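Long-range contacts in transcriptional regulator (Streptococcus pneumoniae, PDB 2GNP), which probably regulates transcription in response to a sugar-derived effector, sensed through a putative sugar-binding domain with a Rossmann-like fold: residues N53-N58 against K79-V84; M59-S64 against I153-I158. One frame throughout, in Å; residues are numbered along the deposited sequence.

In the fold
From the N terminus, helix 36-54 ends where interaction 1 begins, and the loop running from its end leads directly into strand 60-63, the first partner of interaction 2. Interaction 1 closes a short excursion, strand 60-63 plus helix 67-75, by laying 79-84 against 53-58 just before strand 85-88. Interaction 2 closes a much longer one, pairing 59-64 with 153-158 as parallel neighbours inside the mixed sheet. The two loops cross, because 59-64 lies inside the first while 153-158 lies beyond it. Physically they adjoin: Ile-55 and Val-84 of interaction 1 both pack on Ile-61 of interaction 2, so the surface loops continue into the buried sheet.

Interaction 1. Residues N53-N58 against K79-V84; sequences NLIDDN and KSVRNV
Lys-79 reaches across to the end of helix 36-54, where its ammonium meets the carbonyl of Ile-55, the first residue to leave helical geometry. Lys-79 NZ lies 2.6 Å from Ile-55 O, nearly in line with that C=O. With Lys-79 CG trans to the backbone nitrogen (chi1 -179°) and the chain extended beyond, the side chain spans the gap between the loops. The same NZ also donates to Arg-52 O and to a water, and that water donates in turn to Asn-53 O and Asp-56 OD1. The direct Asp-56 OD1 to Lys-79 NZ salt bridge is long, at 3.9 Å.

Further along, backbone and side-chain bonds alternate. Arg-82 N points at Asp-57 OD1 over 3.0 Å, arriving from above the carboxylate plane, while Asn-58 N returns a bond to Arg-82 O at 2.8 Å. At the far end the two asparagine amides stand 75° apart: Asn-83 ND2 gives a hydrogen in its own amide plane to Asn-58 OD1, 2.9 Å away, and Asn-83 OD1 is taken by His-85.

The apolar part faces helix 102-113, whose Phe-113 touches both Ile-55 and Val-81. Ile-55 CG2 approaches Val-81 CG2 at 4.2 Å, the two side chains crossing at about a right angle, and Val-84 CG2 at 4.3 Å.

Chemically, one cation gathers the carbonyls of Arg-52 and Ile-55 and a bridging water, and nearby Asp-56 probably helps keep Lys-79 charged. This surface contact thus ties the exit of helix 36-54 to the loop between helix 67-75 and strand 85-88.

Interaction 2. Residues M59-S64 against I153-I158; sequences MKIGFS and IAVVGI
Phe-63 and Val-155 lie side by side and point the same way from neighbouring parallel strands, the valine covering one face of the ring. Val-155 CB sits 3.8 Å from the centroid of the Phe-63 ring and 11° off the normal, a CH-pi contact over the centre. Val-155 CG2 leans toward one flank, 3.7 Å from Phe-63 CE1, while Val-155 CG1 lies over the CZ and CE2 side. The phenylalanine chi1 of -100° departs from the usual staggered values and brings the ring over toward its neighbour. Leu-51, Leu-69 and Val-73 of the flanking helices also pack on Phe-63.

Two residues back, on the same face, Ile-61 and Ile-153 also run alongside each other, with Ile-61 CG1 4.0 Å from Ile-153 CB. The selenomethionine Met-59 slants across the end of Ile-153, its SE 3.6 Å from Ile-153 CD1, and Leu-54 of helix 36-54 touches Ile-153 as well. Gly-62 pairs with Ala-154 between them, and the Ala-154 methyl goes to the other face.

Four backbone bonds make the parallel ladder: Ile-153 N to Lys-60 O, Gly-62 N to Ile-153 O, Val-155 N to Gly-62 O at 2.8 Å, and Ser-64 N to Val-155 O at 3.0 Å. Just past the paired part, a water links Ser-64 OG with Gly-157 O.

The pairing is consistent with inner strands of a Rossmann-like sheet. These bonds satisfy the groups they use, while Ile-61 and Phe-63 bond to strand 85-88, leaving hydrophobic packing on the face covered by helices 36-54 and 67-75.

Interaction 1. Residues N53-N58 against K79-V84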
loop_
_atom_site.group_PDB
_atom_site.type_symbol
_atom_site.label_atom_id
_atom_site.label_comp_id
_atom_site.label_asym_id
_atom_site.label_seq_id
_atom_site.Cartn_x
_atom_site.Cartn_y
_atom_site.Cartn_z
ATOM N N ASN A 53 0.376 15.486 8.595
ATOM C CA ASN A 53 0.878 16.691 7.927
ATOM C C ASN A 53 0.493 16.865 6.456
ATOM O O ASN A 53 0.442 17.991 5.920
ATOM C CB ASN A 53 2.395 16.745 8.106
ATOM C CG ASN A 53 2.781 17.302 9.467
ATOM O OD1 ASN A 53 1.983 18.024 10.092
ATOM N ND2 ASN A 53 3.996 16.983 9.937
ATOM N N LEU A 54 0.260 15.730 5.796
ATOM C CA LEU A 54 -0.153 15.690 4.403
ATOM C C LEU A 54 -1.613 16.048 4.253
ATOM O O LEU A 54 -2.024 16.619 3.242
ATOM C CB LEU A 54 0.110 14.307 3.788
ATOM C CG LEU A 54 1.567 13.822 3.649
ATOM C CD1 LEU A 54 1.594 12.424 2.999
ATOM C CD2 LEU A 54 2.462 14.840 2.886
ATOM N N ILE A 55 -2.420 15.721 5.270
ATOM C CA ILE A 55 -3.850 15.920 5.174
ATOM C C ILE A 55 -4.247 17.388 5.337
ATOM O O ILE A 55 -3.949 18.024 6.353
ATOM C CB ILE A 55 -4.656 14.985 6.118
ATOM C CG1 ILE A 55 -4.348 13.515 5.760
ATOM C CG2 ILE A 55 -6.163 15.251 5.980
ATOM C CD1 ILE A 55 -4.876 12.424 6.805
ATOM N N ASP A 56 -4.908 17.899 4.319
ATOM C CA ASP A 56 -5.415 19.260 4.321
ATOM C C ASP A 56 -6.861 19.293 3.892
ATOM O O ASP A 56 -7.414 18.315 3.426
ATOM C CB ASP A 56 -4.583 20.084 3.321
ATOM C CG ASP A 56 -3.159 20.375 3.811
ATOM O OD1 ASP A 56 -2.942 20.681 5.018
ATOM O OD2 ASP A 56 -2.241 20.365 2.949
ATOM N N ASP A 57 -7.507 20.439 4.075
ATOM C CA ASP A 57 -8.826 20.650 3.502
ATOM C C ASP A 57 -8.979 20.209 2.055
ATOM O O ASP A 57 -8.017 20.344 1.237
ATOM C CB ASP A 57 -9.237 22.125 3.503
ATOM C CG ASP A 57 -9.224 22.740 4.886
ATOM O OD1 ASP A 57 -9.287 22.023 5.926
ATOM O OD2 ASP A 57 -9.128 23.993 4.891
ATOM N N ASN A 58 -10.160 19.673 1.783
ATOM C CA ASN A 58 -10.663 19.381 0.437
ATOM C C ASN A 58 -10.034 18.110 -0.204
ATOM O O ASN A 58 -10.416 17.729 -1.311
ATOM C CB ASN A 58 -10.470 20.590 -0.496
ATOM C CG ASN A 58 -11.173 21.819 -0.002
ATOM O OD1 ASN A 58 -12.338 21.762 0.436
ATOM N ND2 ASN A 58 -10.482 22.956 -0.080
ATOM N N LYS A 79 -7.337 16.091 13.436
ATOM C CA LYS A 79 -7.086 17.461 12.923
ATOM C C LYS A 79 -8.347 18.032 12.330
ATOM O O LYS A 79 -9.115 17.314 11.677
ATOM C CB LYS A 79 -5.970 17.390 11.869
ATOM C CG LYS A 79 -5.490 18.680 11.199
ATOM C CD LYS A 79 -4.564 18.263 9.987
ATOM C CE LYS A 79 -3.627 19.367 9.567
ATOM N NZ LYS A 79 -2.723 18.890 8.463
ATOM N N SER A 80 -8.630 19.322 12.573
ATOM C CA SER A 80 -9.868 19.898 12.045
ATOM C C SER A 80 -9.781 20.343 10.597
ATOM O O SER A 80 -9.514 21.526 10.324
ATOM C CB SER A 80 -10.398 21.086 12.898
ATOM O OG SER A 80 -10.558 20.663 14.258
ATOM N N VAL A 81 -10.032 19.423 9.661
ATOM C CA VAL A 81 -10.007 19.780 8.244
ATOM C C VAL A 81 -11.433 19.712 7.693
ATOM O O VAL A 81 -12.277 19.015 8.271
ATOM C CB VAL A 81 -9.002 18.839 7.472
ATOM C CG1 VAL A 81 -7.547 19.205 7.722
ATOM C CG2 VAL A 81 -9.196 17.361 7.953
ATOM N N ARG A 82 -11.716 20.457 6.639
ATOM C CA ARG A 82 -13.027 20.557 6.018
ATOM C C ARG A 82 -12.973 19.776 4.716
ATOM O O ARG A 82 -11.949 19.799 3.990
ATOM C CB ARG A 82 -13.347 21.997 5.588
ATOM C CG ARG A 82 -13.480 23.104 6.623
ATOM C CD ARG A 82 -13.196 24.423 5.871
ATOM N NE ARG A 82 -14.133 25.529 6.104
ATOM C CZ ARG A 82 -14.031 26.408 7.104
ATOM N NH1 ARG A 82 -13.031 26.283 7.966
ATOM N NH2 ARG A 82 -14.927 27.403 7.259
ATOM N N ASN A 83 -14.082 19.105 4.394
ATOM C CA ASN A 83 -14.365 18.638 3.035
ATOM C C ASN A 83 -13.342 17.583 2.555
ATOM O O ASN A 83 -13.021 17.523 1.334
ATOM C CB ASN A 83 -14.392 19.804 2.009
ATOM C CG ASN A 83 -15.013 19.417 0.679
ATOM O OD1 ASN A 83 -15.932 18.554 0.603
ATOM N ND2 ASN A 83 -14.538 20.055 -0.393
ATOM N N VAL A 84 -12.878 16.757 3.505
ATOM C CA VAL A 84 -11.952 15.636 3.186
ATOM C C VAL A 84 -12.828 14.414 2.887
ATOM O O VAL A 84 -13.887 14.222 3.537
ATOM C CB VAL A 84 -11.000 15.313 4.348
ATOM C CG1 VAL A 84 -10.112 14.084 4.068
ATOM C CG2 VAL A 84 -10.070 16.529 4.609
HETATM O O HOH W 1 -0.867 20.290 6.722
#

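Interaction 2. Residues M59-S64 against I153-I158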
loop_
_atom_site.group_PDB
_atom_site.type_symbol
_atom_site.label_atom_id
_atom_site.label_comp_id
_atom_site.label_asym_id
_atom_site.label_seq_id
_atom_site.Cartn_x
_atom_site.Cartn_y
_atom_site.Cartn_z
HETATM N N MSE A 59 -9.130 17.457 0.479
HETATM C CA MSE A 59 -8.406 16.331 -0.149
HETATM C C MSE A 59 -9.216 15.036 -0.266
HETATM O O MSE A 59 -10.067 14.769 0.597
HETATM C CB MSE A 59 -7.154 16.084 0.635
HETATM C CG MSE A 59 -6.147 17.210 0.384
HETATM SE SE MSE A 59 -4.556 16.517 1.042
HETATM C CE MSE A 59 -3.287 17.819 0.311
ATOM N N LYS A 60 -8.947 14.276 -1.358
ATOM C CA LYS A 60 -9.504 12.963 -1.637
ATOM C C LYS A 60 -8.381 11.978 -1.340
ATOM O O LYS A 60 -7.298 12.070 -1.951
ATOM C CB LYS A 60 -9.944 12.894 -3.103
ATOM C CG LYS A 60 -11.119 13.832 -3.396
ATOM C CD LYS A 60 -11.529 13.727 -4.849
ATOM C CE LYS A 60 -12.524 12.614 -5.008
ATOM N NZ LYS A 60 -13.182 12.710 -6.341
ATOM N N ILE A 61 -8.649 11.060 -0.390
ATOM C CA ILE A 61 -7.598 10.211 0.123
ATOM C C ILE A 61 -8.033 8.747 -0.012
ATOM O O ILE A 61 -9.098 8.387 0.503
ATOM C CB ILE A 61 -7.251 10.565 1.614
ATOM C CG1 ILE A 61 -6.792 12.035 1.762
ATOM C CG2 ILE A 61 -6.227 9.604 2.176
ATOM C CD1 ILE A 61 -6.867 12.596 3.208
ATOM N N GLY A 62 -7.217 7.941 -0.694
ATOM C CA GLY A 62 -7.481 6.467 -0.842
ATOM C C GLY A 62 -6.684 5.627 0.156
ATOM O O GLY A 62 -5.538 5.929 0.420
ATOM N N PHE A 63 -7.299 4.567 0.702
ATOM C CA PHE A 63 -6.564 3.649 1.597
ATOM C C PHE A 63 -6.609 2.254 0.998
ATOM O O PHE A 63 -7.647 1.877 0.399
ATOM C CB PHE A 63 -7.255 3.552 2.957
ATOM C CG PHE A 63 -6.584 4.403 4.004
ATOM C CD1 PHE A 63 -6.591 5.771 3.861
ATOM C CD2 PHE A 63 -5.859 3.832 5.055
ATOM C CE1 PHE A 63 -5.939 6.581 4.798
ATOM C CE2 PHE A 63 -5.176 4.642 6.007
ATOM C CZ PHE A 63 -5.239 6.009 5.866
ATOM N N SER A 64 -5.537 1.482 1.213
ATOM C CA SER A 64 -5.618 0.017 1.035
ATOM C C SER A 64 -5.887 -0.620 2.429
ATOM O O SER A 64 -6.622 -0.081 3.283
ATOM C CB SER A 64 -4.385 -0.551 0.305
ATOM O OG SER A 64 -4.607 -1.858 -0.135
ATOM N N ILE A 153 -4.116 11.777 -2.220
ATOM C CA ILE A 153 -3.181 10.974 -1.411
ATOM C C ILE A 153 -3.656 9.539 -1.505
ATOM O O ILE A 153 -4.845 9.307 -1.610
ATOM C CB ILE A 153 -3.229 11.385 0.042
ATOM C CG1 ILE A 153 -2.703 12.824 0.175
ATOM C CG2 ILE A 153 -2.453 10.361 0.914
ATOM C CD1 ILE A 153 -2.965 13.355 1.622
ATOM N N ALA A 154 -2.710 8.624 -1.596
ATOM C CA ALA A 154 -3.028 7.178 -1.386
ATOM C C ALA A 154 -2.169 6.749 -0.210
ATOM O O ALA A 154 -1.025 7.176 -0.118
ATOM C CB ALA A 154 -2.647 6.386 -2.581
ATOM N N VAL A 155 -2.703 5.863 0.622
ATOM C CA VAL A 155 -1.975 5.264 1.767
ATOM C C VAL A 155 -2.079 3.776 1.595
ATOM O O VAL A 155 -3.176 3.268 1.637
ATOM C CB VAL A 155 -2.550 5.712 3.129
ATOM C CG1 VAL A 155 -1.572 5.338 4.310
ATOM C CG2 VAL A 155 -2.756 7.286 3.096
ATOM N N VAL A 156 -0.925 3.097 1.488
ATOM C CA VAL A 156 -0.939 1.669 1.113
ATOM C C VAL A 156 0.146 0.877 1.900
ATOM O O VAL A 156 1.186 1.420 2.322
ATOM C CB VAL A 156 -0.680 1.474 -0.406
ATOM C CG1 VAL A 156 -1.713 2.231 -1.240
ATOM C CG2 VAL A 156 0.783 1.841 -0.798
ATOM N N GLY A 157 -0.146 -0.380 2.147
ATOM C CA GLY A 157 0.894 -1.340 2.558
ATOM C C GLY A 157 1.420 -2.041 1.289
ATOM O O GLY A 157 0.911 -1.822 0.171
ATOM N N ILE A 158 2.424 -2.896 1.461
ATOM C CA ILE A 158 3.000 -3.677 0.343
ATOM C C ILE A 158 3.054 -5.103 0.850
ATOM O O ILE A 158 3.617 -5.365 1.938
ATOM C CB ILE A 158 4.431 -3.191 -0.050
ATOM C CG1 ILE A 158 4.369 -1.763 -0.672
ATOM C CG2 ILE A 158 5.100 -4.219 -1.030
ATOM C CD1 ILE A 158 5.778 -1.071 -0.810
HETATM O O HOH W 2 -1.625 -2.624 -0.758
#